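Local coordinates for NOL1/NOP2/sun family protein (Enterococcus faecium, PDB 3M4X) that probably methylates ribosomal RNA as an RsmF-like enzyme of the NOL1/NOP2/sun family, joining a methyltransferase domain to a PUA-like RNA-binding domain, at residues G39-P44 against E151-S156; S79-H82 against Y86-S89. All blocks are in the same frame, centred on the assembly; numbering follows the deposited sequence.

Contact 1 of 2, residues G39-P44 against E151-S156; sequences GFRWNP and ERWGVS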
# COMPACT_ATOMS: atom_id res chain seq x y z
N GLY A 39 -2.48 -13.92 5.71
CA GLY A 39 -2.03 -13.95 4.33
C GLY A 39 -0.93 -12.96 4.03
O GLY A 39 -0.59 -12.12 4.85
N PHE A 40 -0.37 -13.07 2.83
CA PHE A 40 0.63 -12.13 2.36
C PHE A 40 0.64 -12.18 0.86
O PHE A 40 0.03 -13.06 0.27
CB PHE A 40 2.02 -12.46 2.92
CG PHE A 40 2.58 -13.78 2.45
CD1 PHE A 40 3.47 -13.84 1.39
CD2 PHE A 40 2.22 -14.97 3.08
CE1 PHE A 40 4.00 -15.05 0.97
CE2 PHE A 40 2.73 -16.20 2.66
CZ PHE A 40 3.62 -16.24 1.60
N ARG A 41 1.33 -11.23 0.24
CA ARG A 41 1.46 -11.17 -1.21
C ARG A 41 2.92 -11.13 -1.65
O ARG A 41 3.78 -10.57 -0.97
CB ARG A 41 0.75 -9.93 -1.77
CG ARG A 41 -0.76 -10.02 -1.85
CD ARG A 41 -1.34 -8.72 -2.40
NE ARG A 41 -1.29 -7.70 -1.38
CZ ARG A 41 -0.47 -6.66 -1.37
NH1 ARG A 41 0.39 -6.45 -2.36
NH2 ARG A 41 -0.51 -5.81 -0.37
N TRP A 42 3.18 -11.73 -2.81
CA TRP A 42 4.45 -11.55 -3.48
C TRP A 42 4.40 -10.28 -4.33
O TRP A 42 3.33 -9.66 -4.51
CB TRP A 42 4.84 -12.80 -4.30
CG TRP A 42 3.89 -13.18 -5.39
CD1 TRP A 42 2.78 -13.96 -5.28
CD2 TRP A 42 3.98 -12.80 -6.77
NE1 TRP A 42 2.17 -14.10 -6.51
CE2 TRP A 42 2.89 -13.39 -7.44
CE3 TRP A 42 4.89 -12.03 -7.51
CZ2 TRP A 42 2.67 -13.24 -8.80
CZ3 TRP A 42 4.68 -11.88 -8.87
CH2 TRP A 42 3.58 -12.48 -9.50
N ASN A 43 5.56 -9.90 -4.86
CA ASN A 43 5.75 -8.58 -5.43
C ASN A 43 6.23 -8.64 -6.88
O ASN A 43 7.40 -8.95 -7.14
CB ASN A 43 6.74 -7.79 -4.56
CG ASN A 43 6.82 -6.34 -4.95
OD1 ASN A 43 6.27 -5.94 -5.96
ND2 ASN A 43 7.52 -5.54 -4.15
N PRO A 44 5.33 -8.36 -7.83
CA PRO A 44 5.61 -8.37 -9.27
C PRO A 44 6.55 -7.23 -9.67
O PRO A 44 7.08 -7.23 -10.77
CB PRO A 44 4.24 -8.14 -9.92
CG PRO A 44 3.23 -8.19 -8.81
CD PRO A 44 3.93 -7.98 -7.52
N GLU A 151 8.93 2.19 0.28
CA GLU A 151 10.33 2.02 -0.06
C GLU A 151 10.76 0.54 -0.07
O GLU A 151 11.46 0.10 -0.98
CB GLU A 151 11.18 2.81 0.93
CG GLU A 151 12.67 2.67 0.72
CD GLU A 151 13.44 3.29 1.85
OE1 GLU A 151 13.55 2.65 2.91
OE2 GLU A 151 13.94 4.42 1.68
N ARG A 152 10.32 -0.22 0.91
CA ARG A 152 10.72 -1.63 0.99
C ARG A 152 10.21 -2.40 -0.22
O ARG A 152 10.91 -3.26 -0.78
CB ARG A 152 10.24 -2.26 2.31
CG ARG A 152 10.59 -3.76 2.47
CD ARG A 152 10.21 -4.28 3.88
NE ARG A 152 8.78 -4.14 4.12
CZ ARG A 152 7.87 -5.08 3.85
NH1 ARG A 152 8.25 -6.26 3.35
NH2 ARG A 152 6.59 -4.84 4.08
N TRP A 153 9.00 -2.03 -0.62
CA TRP A 153 8.24 -2.68 -1.67
C TRP A 153 8.83 -2.31 -3.01
O TRP A 153 8.50 -2.93 -4.03
CB TRP A 153 6.77 -2.24 -1.59
CG TRP A 153 5.77 -3.11 -2.32
CD1 TRP A 153 4.93 -2.73 -3.32
CD2 TRP A 153 5.51 -4.51 -2.07
NE1 TRP A 153 4.16 -3.81 -3.73
CE2 TRP A 153 4.50 -4.91 -2.97
CE3 TRP A 153 6.03 -5.45 -1.18
CZ2 TRP A 153 4.00 -6.21 -3.01
CZ3 TRP A 153 5.54 -6.76 -1.23
CH2 TRP A 153 4.53 -7.12 -2.13
N GLY A 154 9.69 -1.30 -3.02
CA GLY A 154 10.37 -0.90 -4.24
C GLY A 154 9.58 0.01 -5.16
O GLY A 154 9.80 0.03 -6.37
N VAL A 155 8.66 0.78 -4.60
CA VAL A 155 7.81 1.66 -5.40
C VAL A 155 8.55 2.93 -5.75
O VAL A 155 9.05 3.62 -4.86
CB VAL A 155 6.54 2.04 -4.63
CG1 VAL A 155 5.62 2.95 -5.48
CG2 VAL A 155 5.82 0.77 -4.18
N SER A 156 8.62 3.24 -7.03
CA SER A 156 9.39 4.39 -7.48
C SER A 156 8.54 5.59 -7.91
O SER A 156 9.08 6.66 -8.12
CB SER A 156 10.32 3.98 -8.63
OG SER A 156 9.58 3.37 -9.67
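An amide-on-indole stack between Asn43 and Trp153 joins segment 39-44, which carries strand 39-41 of the N-terminal RsmF region, to the Schellman motif that closes helix 140-153 of the Rossmann-like methyltransferase region. The carboxamide of Asn43 lies over one face of the indole, the two planes only 12° apart, with ND2 3.1 Å from Trp153 CD2. Behind the amide the aliphatic part of the side chain continues the overlap: Asn43 CB makes a CH-pi contact, 3.6 Å from the centroid of the six-membered ring. With CG anti to the backbone N (chi1 -170°), Asn43 extends along the indole toward its root, and ND2 meets the carbonyl of the same tryptophan. That hydrogen bond, Asn43 ND2 to Trp153 O at 2.8 Å, runs in the plane of the amide, so stacking and donation do not compete. ND2 also donates to Gly85 O, while OD1 accepts from Leu45 N in an Asx turn; three bonds thus fix the rotation of the amide over the ring. The far end of the indole is met by Trp42 O, which lies near the ring plane, 3.7 Å from Trp153 CH2. Arg41 arrives obliquely, NH1 3.7 Å from Trp153 CZ2 and the guanidinium steeply inclined to the ring, while its NE is engaged by Gln90 OE1. On the helix side Gly154, at positive phi, turns its N back to Glu151 O at 3.0 Å. Outside this pair, strand 39-41 runs between 70-72 and 88-89 in a three-stranded antiparallel sheet, and helix 118-127 borders both segments: Arg41 touches Thr121 and Gln122, Val155 touches Ala124, and Trp153 NE1 makes a weak hydrogen bond to Thr121 O.

Contact 2 of 2, residues S79-H82 against Y86-S89; sequences SFLH and YEYS
Leu81 and Tyr86 are tied by a backbone hydrogen bond from residue i+5 back to residue i, which closes a six-residue pi-turn in the connection from helix 80-83 toward strand 88-89, within the N-terminal RsmF region, whose family is grouped with ferredoxin-like folds. Tyr86 N stands 2.7 Å from Leu81 O and approaches almost end-on, at a C=O...N angle of 171°. Glu87 N is also near this oxygen, at 3.4 Å. The turn brings the chain back against the helix it has just left, with Leu81 CA and Tyr86 CA 4.9 Å apart. Two side chains then settle against Leu81. Tyr86 meets it only through its root, CB lying 4.1 Å from Leu81 CD2, and the two side chains run roughly at right angles. Glu87 holds its chain extended beyond CG and brings its carboxylate obliquely across the leucine, OE1 3.5 Å from Leu81 CD1 and CD 3.9 Å from Leu81 CB. OE1 is buried here with no polar partner in the model, a setting that may raise the pKa of the acid. His82, one residue further along the helix, makes a looser contact, CD2 4.1 Å from Glu87 O. The next shell closes around these groups. Val53 of helix 49-56, together with His57 and Val75 from loops, packs on Glu87, and Tyr56 packs on Leu81. From the PUA-like region, Ile433 of strand 433-441 touches both Leu81 and Tyr86, so the turn also forms part of an interface between domains. For Tyr86, chi1 of -85° places CG beside the backbone N and sends the ring away from the helix, past Met52, until its OH hydrogen-bonds Pro47 O.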
# COMPACT_ATOMS: atom_id res chain seq x y z
N SER A 79 13.37 -12.35 8.17
CA SER A 79 14.17 -12.95 7.09
C SER A 79 14.26 -12.05 5.86
O SER A 79 13.75 -10.93 5.85
CB SER A 79 13.72 -14.36 6.73
OG SER A 79 14.81 -15.10 6.20
N PHE A 80 14.91 -12.57 4.81
CA PHE A 80 15.32 -11.74 3.69
C PHE A 80 14.23 -11.47 2.67
O PHE A 80 14.25 -10.41 2.03
CB PHE A 80 16.59 -12.29 3.02
CG PHE A 80 16.47 -13.71 2.60
CD1 PHE A 80 15.86 -14.04 1.40
CD2 PHE A 80 16.98 -14.72 3.39
CE1 PHE A 80 15.74 -15.36 1.01
CE2 PHE A 80 16.87 -16.05 3.00
CZ PHE A 80 16.25 -16.37 1.81
N LEU A 81 13.29 -12.41 2.50
CA LEU A 81 12.18 -12.15 1.57
C LEU A 81 11.36 -10.96 2.06
O LEU A 81 10.87 -10.15 1.26
CB LEU A 81 11.28 -13.38 1.40
CG LEU A 81 11.85 -14.62 0.71
CD1 LEU A 81 10.87 -15.80 0.81
CD2 LEU A 81 12.24 -14.36 -0.73
N HIS A 82 11.20 -10.85 3.37
CA HIS A 82 10.48 -9.72 3.92
C HIS A 82 11.30 -8.44 3.89
O HIS A 82 10.79 -7.40 3.51
CB HIS A 82 10.00 -9.97 5.35
CG HIS A 82 9.40 -8.76 5.98
ND1 HIS A 82 10.15 -7.82 6.65
CD2 HIS A 82 8.12 -8.30 6.00
CE1 HIS A 82 9.37 -6.84 7.07
NE2 HIS A 82 8.13 -7.11 6.69
N TYR A 86 9.86 -8.71 -0.77
CA TYR A 86 9.31 -9.76 -1.63
C TYR A 86 8.01 -10.30 -1.06
O TYR A 86 7.33 -11.10 -1.68
CB TYR A 86 10.34 -10.89 -1.83
CG TYR A 86 11.32 -10.60 -2.96
CD1 TYR A 86 12.14 -9.49 -2.92
CD2 TYR A 86 11.38 -11.43 -4.08
CE1 TYR A 86 13.04 -9.21 -3.98
CE2 TYR A 86 12.26 -11.17 -5.12
CZ TYR A 86 13.08 -10.06 -5.07
OH TYR A 86 13.94 -9.81 -6.10
N GLU A 87 7.67 -9.85 0.14
CA GLU A 87 6.44 -10.27 0.78
C GLU A 87 5.86 -9.13 1.56
O GLU A 87 6.59 -8.38 2.22
CB GLU A 87 6.67 -11.44 1.74
CG GLU A 87 7.22 -12.65 1.05
CD GLU A 87 7.43 -13.80 1.99
OE1 GLU A 87 7.55 -14.93 1.49
OE2 GLU A 87 7.47 -13.59 3.22
N TYR A 88 4.54 -8.99 1.46
CA TYR A 88 3.80 -8.03 2.25
C TYR A 88 2.69 -8.81 2.94
O TYR A 88 1.86 -9.44 2.28
CB TYR A 88 3.19 -6.94 1.36
CG TYR A 88 2.83 -5.70 2.13
CD1 TYR A 88 3.72 -4.63 2.19
CD2 TYR A 88 1.63 -5.60 2.84
CE1 TYR A 88 3.41 -3.49 2.90
CE2 TYR A 88 1.32 -4.46 3.56
CZ TYR A 88 2.22 -3.41 3.59
OH TYR A 88 1.94 -2.28 4.30
N SER A 89 2.68 -8.81 4.27
CA SER A 89 1.61 -9.50 4.98
C SER A 89 0.36 -8.64 5.01
O SER A 89 0.42 -7.44 5.27
CB SER A 89 2.04 -9.94 6.39
OG SER A 89 2.45 -8.84 7.17

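How the contacts relate
The centres of the two contacts lie about 8 Å apart, and both lean on the same antiparallel sheet, in which strands 39-41 and 88-89 are neighbours. A backbone connection is the pair Arg41 N and Tyr88 O, 2.8 Å apart. A second comes from the methyltransferase helix: Arg152 NH1 lies 2.8 Å from His82 O and also bonds Glu87 O, so one guanidinium nitrogen bridges both sides of contact 2, while NH2 packs 3.4 Å from Tyr88 CD1. Neighbouring residues Trp153 and Arg152 thus reach different contacts. Neither contact includes a cofactor; contact 1 joins the N-terminal and methyltransferase regions directly, whereas contact 2 is internal to the N-terminal region and is tied to helix 140-153 through Arg152.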